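PDB 6J3A: gamma-glutamyltranspeptidase from Streptomyces lincolnensis, which is an LmbA-like homologue of the gamma-glutamyltranspeptidases, probably an N-terminal nucleophile enzyme whose own substrate is not established. Local coordinates for residues R5-S16 with I600-R608; H423-V434 with P494-G502. All blocks are in the same frame, centred on the assembly; numbering follows the deposited sequence.

Overall arrangement
Contact 1 and contact 2 lie with their centres about 10 Å apart, and contact 2 is nested within the long loop that contact 1 closes. Contact 1 joins pairing within a layer (8-10 with 601-605) to packing across layers (13-16 over 601-605); contact 2 packs across layers. Strand 13-17 runs antiparallel beside 424-428 in the same layer: S16 O is 2.9 Å from D425 N and M14 N is 2.9 Å from V427 O, probable hydrogen bonds. P501 touches T421, the first residue modelled after the gap 384-420. That position is consistent with the N-terminal threonine of the small subunit in processed relatives, which would put contact 2 nearer the active site.

Contact 1: R5-S16 with I600-R608; sequences RPTLQGTFGMVS and ILSAAANPR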
loop_
_atom_site.group_PDB
_atom_site.type_symbol
_atom_site.label_atom_id
_atom_site.label_comp_id
_atom_site.label_asym_id
_atom_site.label_seq_id
_atom_site.Cartn_x
_atom_site.Cartn_y
_atom_site.Cartn_z
ATOM N N ARG A 5 -3.771 4.338 4.867
ATOM C CA ARG A 5 -2.412 4.058 4.423
ATOM C C ARG A 5 -1.548 5.225 4.856
ATOM O O ARG A 5 -2.047 6.241 5.346
ATOM C CB ARG A 5 -2.340 3.920 2.909
ATOM C CG ARG A 5 -3.044 2.696 2.361
ATOM C CD ARG A 5 -4.126 3.138 1.409
ATOM N NE ARG A 5 -5.104 2.095 1.147
ATOM C CZ ARG A 5 -5.397 1.594 -0.049
ATOM N NH1 ARG A 5 -6.322 0.664 -0.144
ATOM N NH2 ARG A 5 -4.785 2.007 -1.152
ATOM N N PRO A 6 -0.233 5.080 4.717
ATOM C CA PRO A 6 0.545 6.289 4.924
ATOM C C PRO A 6 0.537 7.096 3.650
ATOM O O PRO A 6 0.268 6.552 2.575
ATOM C CB PRO A 6 1.948 5.773 5.237
ATOM C CG PRO A 6 1.985 4.360 4.758
ATOM C CD PRO A 6 0.588 3.863 4.602
ATOM N N THR A 7 0.787 8.391 3.770
ATOM C CA THR A 7 1.238 9.152 2.627
ATOM C C THR A 7 2.700 8.750 2.494
ATOM O O THR A 7 3.542 9.206 3.256
ATOM C CB THR A 7 1.095 10.666 2.821
ATOM O OG1 THR A 7 -0.261 10.985 3.140
ATOM C CG2 THR A 7 1.479 11.381 1.554
ATOM N N LEU A 8 2.981 7.848 1.556
ATOM C CA LEU A 8 4.351 7.350 1.351
ATOM C C LEU A 8 5.298 8.509 1.064
ATOM O O LEU A 8 4.906 9.470 0.427
ATOM C CB LEU A 8 4.429 6.353 0.190
ATOM C CG LEU A 8 3.479 5.150 0.145
ATOM C CD1 LEU A 8 3.888 4.227 -0.994
ATOM C CD2 LEU A 8 3.450 4.405 1.463
ATOM N N GLN A 9 6.525 8.410 1.561
ATOM C CA GLN A 9 7.576 9.410 1.357
ATOM C C GLN A 9 8.862 8.722 0.937
ATOM O O GLN A 9 9.213 7.687 1.493
ATOM C CB GLN A 9 7.817 10.164 2.649
ATOM C CG GLN A 9 6.765 11.213 2.932
ATOM C CD GLN A 9 6.966 11.876 4.271
ATOM O OE1 GLN A 9 7.164 11.207 5.284
ATOM N NE2 GLN A 9 6.903 13.195 4.288
ATOM N N GLY A 10 9.582 9.309 -0.013
ATOM C CA GLY A 10 10.761 8.649 -0.586
ATOM C C GLY A 10 11.587 9.546 -1.474
ATOM O O GLY A 10 11.342 10.745 -1.538
ATOM N N THR A 11 12.583 8.955 -2.130
ATOM C CA THR A 11 13.554 9.689 -2.962
ATOM C C THR A 11 13.939 9.019 -4.284
ATOM O O THR A 11 14.880 9.460 -4.951
ATOM C CB THR A 11 14.868 9.893 -2.180
ATOM O OG1 THR A 11 15.368 8.621 -1.751
ATOM C CG2 THR A 11 14.641 10.761 -0.973
ATOM N N PHE A 12 13.228 7.960 -4.652
ATOM C CA PHE A 12 13.520 7.219 -5.866
ATOM C C PHE A 12 12.376 7.279 -6.880
ATOM O O PHE A 12 12.623 7.435 -8.068
ATOM C CB PHE A 12 13.879 5.763 -5.562
ATOM C CG PHE A 12 14.168 4.974 -6.806
ATOM C CD1 PHE A 12 15.379 5.131 -7.477
ATOM C CD2 PHE A 12 13.195 4.146 -7.365
ATOM C CE1 PHE A 12 15.632 4.435 -8.658
ATOM C CE2 PHE A 12 13.443 3.454 -8.543
ATOM C CZ PHE A 12 14.664 3.598 -9.191
ATOM N N GLY A 13 11.140 7.113 -6.428
ATOM C CA GLY A 13 9.997 7.162 -7.331
ATOM C C GLY A 13 8.697 6.877 -6.614
ATOM O O GLY A 13 8.697 6.241 -5.566
ATOM N N MET A 14 7.589 7.355 -7.173
ATOM C CA MET A 14 6.259 7.130 -6.587
ATOM C C MET A 14 5.221 6.885 -7.670
ATOM O O MET A 14 5.231 7.561 -8.703
ATOM C CB MET A 14 5.825 8.315 -5.718
ATOM C CG MET A 14 6.563 8.457 -4.391
ATOM S SD MET A 14 6.182 7.168 -3.191
ATOM C CE MET A 14 7.508 7.446 -2.018
ATOM N N VAL A 15 4.339 5.910 -7.426
ATOM C CA VAL A 15 3.232 5.601 -8.332
ATOM C C VAL A 15 1.916 5.484 -7.560
ATOM O O VAL A 15 1.877 4.926 -6.473
ATOM C CB VAL A 15 3.492 4.304 -9.119
ATOM C CG1 VAL A 15 2.348 4.040 -10.087
ATOM C CG2 VAL A 15 4.820 4.373 -9.883
ATOM N N SER A 16 0.840 6.006 -8.140
ATOM C CA SER A 16 -0.489 5.833 -7.588
ATOM C C SER A 16 -1.502 5.535 -8.696
ATOM O O SER A 16 -1.745 6.380 -9.559
ATOM C CB SER A 16 -0.899 7.075 -6.808
ATOM O OG SER A 16 -2.072 6.818 -6.062
ATOM N N ILE A 600 11.855 15.554 -1.976
ATOM C CA ILE A 600 11.224 14.344 -1.452
ATOM C C ILE A 600 9.939 14.081 -2.222
ATOM O O ILE A 600 9.112 14.973 -2.383
ATOM C CB ILE A 600 10.919 14.467 0.067
ATOM C CG1 ILE A 600 12.218 14.335 0.865
ATOM C CG2 ILE A 600 9.917 13.411 0.550
ATOM C CD1 ILE A 600 12.132 14.808 2.303
ATOM N N LEU A 601 9.777 12.834 -2.651
ATOM C CA LEU A 601 8.618 12.367 -3.412
ATOM C C LEU A 601 7.617 11.730 -2.470
ATOM O O LEU A 601 8.014 11.030 -1.535
ATOM C CB LEU A 601 9.080 11.331 -4.428
ATOM C CG LEU A 601 10.275 11.749 -5.274
ATOM C CD1 LEU A 601 10.650 10.667 -6.262
ATOM C CD2 LEU A 601 9.972 13.039 -6.009
ATOM N N SER A 602 6.330 11.955 -2.709
ATOM C CA SER A 602 5.295 11.308 -1.901
ATOM C C SER A 602 4.169 10.716 -2.757
ATOM O O SER A 602 4.140 10.906 -3.975
ATOM C CB SER A 602 4.783 12.251 -0.797
ATOM O OG SER A 602 4.370 13.489 -1.319
ATOM N N ALA A 603 3.283 9.950 -2.121
ATOM C CA ALA A 603 2.167 9.297 -2.809
ATOM C C ALA A 603 1.110 8.848 -1.839
ATOM O O ALA A 603 1.413 8.460 -0.715
ATOM C CB ALA A 603 2.644 8.102 -3.601
ATOM N N ALA A 604 -0.132 8.907 -2.295
ATOM C CA ALA A 604 -1.270 8.374 -1.569
ATOM C C ALA A 604 -2.212 7.702 -2.570
ATOM O O ALA A 604 -2.037 7.829 -3.786
ATOM C CB ALA A 604 -1.981 9.468 -0.793
ATOM N N ALA A 605 -3.182 6.960 -2.047
ATOM C CA ALA A 605 -4.173 6.294 -2.885
ATOM C C ALA A 605 -5.439 5.953 -2.118
ATOM O O ALA A 605 -5.417 5.709 -0.915
ATOM C CB ALA A 605 -3.592 5.040 -3.522
ATOM N N ASN A 606 -6.533 5.916 -2.868
ATOM C CA ASN A 606 -7.867 5.645 -2.345
ATOM C C ASN A 606 -8.016 4.217 -1.818
ATOM O O ASN A 606 -7.619 3.273 -2.503
ATOM C CB ASN A 606 -8.900 5.891 -3.442
ATOM C CG ASN A 606 -10.247 5.295 -3.112
ATOM O OD1 ASN A 606 -10.941 5.751 -2.195
ATOM N ND2 ASN A 606 -10.617 4.251 -3.841
ATOM N N PRO A 607 -8.601 4.060 -0.610
ATOM C CA PRO A 607 -8.829 2.735 -0.053
ATOM C C PRO A 607 -10.181 2.100 -0.419
ATOM O O PRO A 607 -10.365 0.901 -0.208
ATOM C CB PRO A 607 -8.764 2.999 1.446
ATOM C CG PRO A 607 -9.396 4.338 1.579
ATOM C CD PRO A 607 -9.032 5.106 0.340
ATOM N N ARG A 608 -11.101 2.896 -0.958
ATOM C CA ARG A 608 -12.461 2.452 -1.223
ATOM C C ARG A 608 -12.449 1.462 -2.381
ATOM O O ARG A 608 -11.892 1.762 -3.434
ATOM C CB ARG A 608 -13.365 3.636 -1.568
ATOM C CG ARG A 608 -13.416 4.749 -0.534
ATOM C CD ARG A 608 -14.066 5.989 -1.116
ATOM N NE ARG A 608 -14.095 7.107 -0.176
ATOM C CZ ARG A 608 -13.067 7.903 0.111
ATOM N NH1 ARG A 608 -11.873 7.725 -0.461
ATOM N NH2 ARG A 608 -13.235 8.899 0.978
HETATM O O HOH W 1 -8.452 -0.630 0.896
HETATM O O HOH W 2 -1.364 5.434 0.288
#
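M14 lies across the backs of L601 and A603, with CG 3.8 Å from L601 CB and SD 3.7 Å from A603 CB. A bend at chi2 turns its methyl along the strand toward L601 O, under G10, where a side chain would collide with CE. Further along, S16 OG swings anti to its own nitrogen (chi1 -169°) and donates to A604 O; the 2.5 Å separation is very short and its exact value doubtful. L601 CD1 closes the other end against G13 N at 3.6 Å. Strand 8-10 pairs antiparallel with 601-605 through L8-A603 and G10-L601, the straightest bond being L601 N to G10 O (2.8 Å, 157°), while L8 N to A603 O is weak. Beyond the strands, one face of the R5 guanidinium lies over P607, whose CA is 3.3 Å from R5 NH1. A water in the guanidinium plane accepts from R5 NH1 and donates to P607 O. The rest of that group is gripped by G612 O and by T4 O of the second subunit, so this end of the contact also meets the dimer interface. The chain turns from 8-10 into 13-16 of the other layer, where F12 and G13 form a classic bulge opposite R617, and 13-16 crosses 601-605 at 17°: two stacked antiparallel layers, the core of the alpha-beta-beta-alpha Ntn-hydrolase fold.

Contact 2: H423-V434 with P494-G502; sequences HLDVVDRWGNMV and PVMAFGTPG
G499 CA sits over one face of the H423 imidazole, a CH-pi contact 3.4 Å from the ring centroid and 18° off its normal. T500 N lies above the same face, nearer the rim, and the D425 carboxylate is at the ring's edge, though modelled too close for its exact position to be trusted. With CG anti to the backbone nitrogen (chi1 -165°), the ring is laid along the 499-500 backbone, close enough that any side chain at G499 would run into NE2. Replacing H423 with an alanine would probably leave the G499 backbone without its flat cover and open a gap between residue 423 and the 499-500 backbone. Next to it, D425 presses its carboxylate against the backbone of A497 and F498. Its OD1 is 3.2 Å from A497 O, two acceptors side by side, and the nearby F498 N is too poorly angled to bond it.

At the far end M433 bridges the layers with its tip. A bend at chi3 (89°) brings CE to 3.7 Å from A497 CB and over the peptide between M496 and A497, while the M433 side chain crosses P494 obliquely, SD 4.1 Å from P494 CB. The hairpin that carries M433 turns through a type I turn, D428 to G431, and N432 ND2 donates to the syn lone pair of D428 OD2 (2.9 Å).

Strand 424-428 is flanked by 13-17 and 433-436, with V426 and V434 turned to helix 36-50. Strand 494-499 belongs to the facing layer, beside 486-490 and 590-594, whose C590 and V592 also touch D425.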
loop_
_atom_site.group_PDB
_atom_site.type_symbol
_atom_site.label_atom_id
_atom_site.label_comp_id
_atom_site.label_asym_id
_atom_site.label_seq_id
_atom_site.Cartn_x
_atom_site.Cartn_y
_atom_site.Cartn_z
ATOM N N HIS A 423 -7.108 5.433 -13.496
ATOM C CA HIS A 423 -6.138 6.521 -13.370
ATOM C C HIS A 423 -4.776 6.037 -12.899
ATOM O O HIS A 423 -4.689 5.069 -12.151
ATOM C CB HIS A 423 -6.639 7.601 -12.418
ATOM C CG HIS A 423 -5.867 8.878 -12.519
ATOM N ND1 HIS A 423 -4.786 9.170 -11.715
ATOM C CD2 HIS A 423 -6.003 9.925 -13.360
ATOM C CE1 HIS A 423 -4.304 10.351 -12.054
ATOM N NE2 HIS A 423 -5.014 10.825 -13.054
ATOM N N LEU A 424 -3.721 6.708 -13.356
ATOM C CA LEU A 424 -2.400 6.519 -12.776
ATOM C C LEU A 424 -1.603 7.831 -12.767
ATOM O O LEU A 424 -1.766 8.667 -13.664
ATOM C CB LEU A 424 -1.640 5.378 -13.460
ATOM C CG LEU A 424 -0.867 5.624 -14.750
ATOM C CD1 LEU A 424 -0.040 4.398 -15.076
ATOM C CD2 LEU A 424 -1.819 5.927 -15.888
ATOM N N ASP A 425 -0.790 8.005 -11.721
ATOM C CA ASP A 425 0.155 9.124 -11.590
ATOM C C ASP A 425 1.536 8.560 -11.363
ATOM O O ASP A 425 1.671 7.540 -10.694
ATOM C CB ASP A 425 -0.142 9.977 -10.361
ATOM C CG ASP A 425 -1.535 10.509 -10.339
ATOM O OD1 ASP A 425 -1.807 11.419 -11.154
ATOM O OD2 ASP A 425 -2.341 10.053 -9.505
ATOM N N VAL A 426 2.559 9.233 -11.886
ATOM C CA VAL A 426 3.950 8.858 -11.602
ATOM C C VAL A 426 4.800 10.100 -11.371
ATOM O O VAL A 426 4.612 11.113 -12.023
ATOM C CB VAL A 426 4.596 8.019 -12.730
ATOM C CG1 VAL A 426 5.965 7.488 -12.296
ATOM C CG2 VAL A 426 3.700 6.858 -13.132
ATOM N N VAL A 427 5.718 10.007 -10.418
ATOM C CA VAL A 427 6.805 10.962 -10.278
ATOM C C VAL A 427 8.101 10.171 -10.131
ATOM O O VAL A 427 8.158 9.203 -9.373
ATOM C CB VAL A 427 6.580 11.924 -9.101
ATOM C CG1 VAL A 427 6.391 11.180 -7.788
ATOM C CG2 VAL A 427 7.719 12.932 -9.005
ATOM N N ASP A 428 9.129 10.564 -10.873
ATOM C CA ASP A 428 10.399 9.815 -10.870
ATOM C C ASP A 428 11.526 10.572 -10.132
ATOM O O ASP A 428 11.321 11.690 -9.638
ATOM C CB ASP A 428 10.796 9.412 -12.303
ATOM C CG ASP A 428 11.082 10.599 -13.208
ATOM O OD1 ASP A 428 11.324 11.720 -12.720
ATOM O OD2 ASP A 428 11.068 10.407 -14.438
ATOM N N ARG A 429 12.703 9.945 -10.065
ATOM C CA ARG A 429 13.868 10.470 -9.331
ATOM C C ARG A 429 14.400 11.801 -9.885
ATOM O O ARG A 429 15.021 12.581 -9.156
ATOM C CB ARG A 429 14.995 9.422 -9.289
ATOM C CG ARG A 429 15.734 9.224 -10.604
ATOM C CD ARG A 429 16.657 8.016 -10.591
ATOM N NE ARG A 429 17.708 8.117 -9.578
ATOM C CZ ARG A 429 18.737 7.275 -9.458
ATOM N NH1 ARG A 429 19.628 7.458 -8.483
ATOM N NH2 ARG A 429 18.885 6.249 -10.298
ATOM N N TRP A 430 14.152 12.042 -11.170
ATOM C CA TRP A 430 14.493 13.309 -11.803
ATOM C C TRP A 430 13.427 14.388 -11.598
ATOM O O TRP A 430 13.650 15.536 -11.951
ATOM C CB TRP A 430 14.750 13.106 -13.294
ATOM C CG TRP A 430 15.811 12.116 -13.554
ATOM C CD1 TRP A 430 17.153 12.340 -13.573
ATOM C CD2 TRP A 430 15.627 10.724 -13.827
ATOM N NE1 TRP A 430 17.823 11.172 -13.838
ATOM C CE2 TRP A 430 16.911 10.163 -14.005
ATOM C CE3 TRP A 430 14.503 9.896 -13.944
ATOM C CZ2 TRP A 430 17.103 8.804 -14.301
ATOM C CZ3 TRP A 430 14.689 8.546 -14.228
ATOM C CH2 TRP A 430 15.983 8.014 -14.408
ATOM N N GLY A 431 12.284 14.029 -11.029
ATOM C CA GLY A 431 11.210 14.989 -10.777
ATOM C C GLY A 431 10.170 15.130 -11.879
ATOM O O GLY A 431 9.255 15.942 -11.753
ATOM N N ASN A 432 10.287 14.347 -12.954
ATOM C CA ASN A 432 9.268 14.331 -14.016
ATOM C C ASN A 432 7.957 13.849 -13.391
ATOM O O ASN A 432 7.972 12.965 -12.536
ATOM C CB ASN A 432 9.666 13.389 -15.158
ATOM C CG ASN A 432 11.001 13.752 -15.806
ATOM O OD1 ASN A 432 11.212 14.891 -16.196
ATOM N ND2 ASN A 432 11.899 12.773 -15.932
ATOM N N MET A 433 6.840 14.442 -13.780
ATOM C CA MET A 433 5.534 13.965 -13.335
ATOM C C MET A 433 4.647 13.683 -14.523
ATOM O O MET A 433 4.858 14.227 -15.617
ATOM C CB MET A 433 4.840 14.974 -12.435
ATOM C CG MET A 433 5.691 15.425 -11.271
ATOM S SD MET A 433 4.830 16.638 -10.262
ATOM C CE MET A 433 4.008 15.549 -9.123
ATOM N N VAL A 434 3.653 12.832 -14.283
ATOM C CA VAL A 434 2.638 12.486 -15.276
ATOM C C VAL A 434 1.313 12.152 -14.555
ATOM O O VAL A 434 1.320 11.585 -13.471
ATOM C CB VAL A 434 3.138 11.348 -16.194
ATOM C CG1 VAL A 434 3.232 10.025 -15.456
ATOM C CG2 VAL A 434 2.274 11.225 -17.428
ATOM N N PRO A 494 5.807 22.541 -10.565
ATOM C CA PRO A 494 5.006 21.320 -10.433
ATOM C C PRO A 494 5.258 20.599 -9.104
ATOM O O PRO A 494 6.390 20.193 -8.839
ATOM C CB PRO A 494 5.470 20.462 -11.627
ATOM C CG PRO A 494 6.067 21.426 -12.590
ATOM C CD PRO A 494 6.715 22.466 -11.726
ATOM N N VAL A 495 4.221 20.497 -8.268
ATOM C CA VAL A 495 4.295 19.741 -6.994
ATOM C C VAL A 495 3.403 18.514 -6.846
ATOM O O VAL A 495 3.727 17.667 -6.032
ATOM C CB VAL A 495 4.007 20.602 -5.738
ATOM C CG1 VAL A 495 5.017 21.724 -5.627
ATOM C CG2 VAL A 495 2.576 21.134 -5.709
ATOM N N MET A 496 2.283 18.432 -7.560
ATOM C CA MET A 496 1.301 17.359 -7.326
ATOM C C MET A 496 0.671 16.937 -8.655
ATOM O O MET A 496 0.351 17.776 -9.499
ATOM C CB MET A 496 0.225 17.798 -6.307
ATOM C CG MET A 496 -0.728 16.695 -5.853
ATOM S SD MET A 496 -1.722 17.068 -4.377
ATOM C CE MET A 496 -2.666 18.472 -4.973
ATOM N N ALA A 497 0.528 15.630 -8.836
ATOM C CA ALA A 497 -0.080 15.043 -10.024
ATOM C C ALA A 497 -1.104 14.072 -9.511
ATOM O O ALA A 497 -0.776 13.183 -8.726
ATOM C CB ALA A 497 0.959 14.310 -10.861
ATOM N N PHE A 498 -2.337 14.229 -9.965
ATOM C CA PHE A 498 -3.449 13.505 -9.384
ATOM C C PHE A 498 -4.609 13.310 -10.360
ATOM O O PHE A 498 -4.613 13.829 -11.483
ATOM C CB PHE A 498 -3.890 14.190 -8.073
ATOM C CG PHE A 498 -4.361 15.606 -8.236
ATOM C CD1 PHE A 498 -3.461 16.633 -8.489
ATOM C CD2 PHE A 498 -5.709 15.924 -8.094
ATOM C CE1 PHE A 498 -3.898 17.946 -8.622
ATOM C CE2 PHE A 498 -6.153 17.235 -8.225
ATOM C CZ PHE A 498 -5.243 18.248 -8.480
ATOM N N GLY A 499 -5.562 12.500 -9.922
ATOM C CA GLY A 499 -6.775 12.242 -10.678
ATOM C C GLY A 499 -7.633 11.168 -10.051
ATOM O O GLY A 499 -7.340 10.668 -8.965
ATOM N N THR A 500 -8.711 10.842 -10.745
ATOM C CA THR A 500 -9.659 9.827 -10.301
ATOM C C THR A 500 -10.592 9.488 -11.446
ATOM O O THR A 500 -10.920 10.359 -12.250
ATOM C CB THR A 500 -10.535 10.291 -9.104
ATOM O OG1 THR A 500 -11.473 9.268 -8.761
ATOM C CG2 THR A 500 -11.332 11.555 -9.407
ATOM N N PRO A 501 -11.041 8.230 -11.518
ATOM C CA PRO A 501 -12.188 7.948 -12.348
ATOM C C PRO A 501 -13.470 8.376 -11.639
ATOM O O PRO A 501 -13.447 8.781 -10.471
ATOM C CB PRO A 501 -12.131 6.436 -12.491
ATOM C CG PRO A 501 -11.589 5.982 -11.190
ATOM C CD PRO A 501 -10.580 7.026 -10.807
ATOM N N GLY A 502 -14.569 8.287 -12.372
ATOM C CA GLY A 502 -15.898 8.546 -11.829
ATOM C C GLY A 502 -16.817 9.429 -12.641
ATOM O O GLY A 502 -17.699 10.069 -12.069
#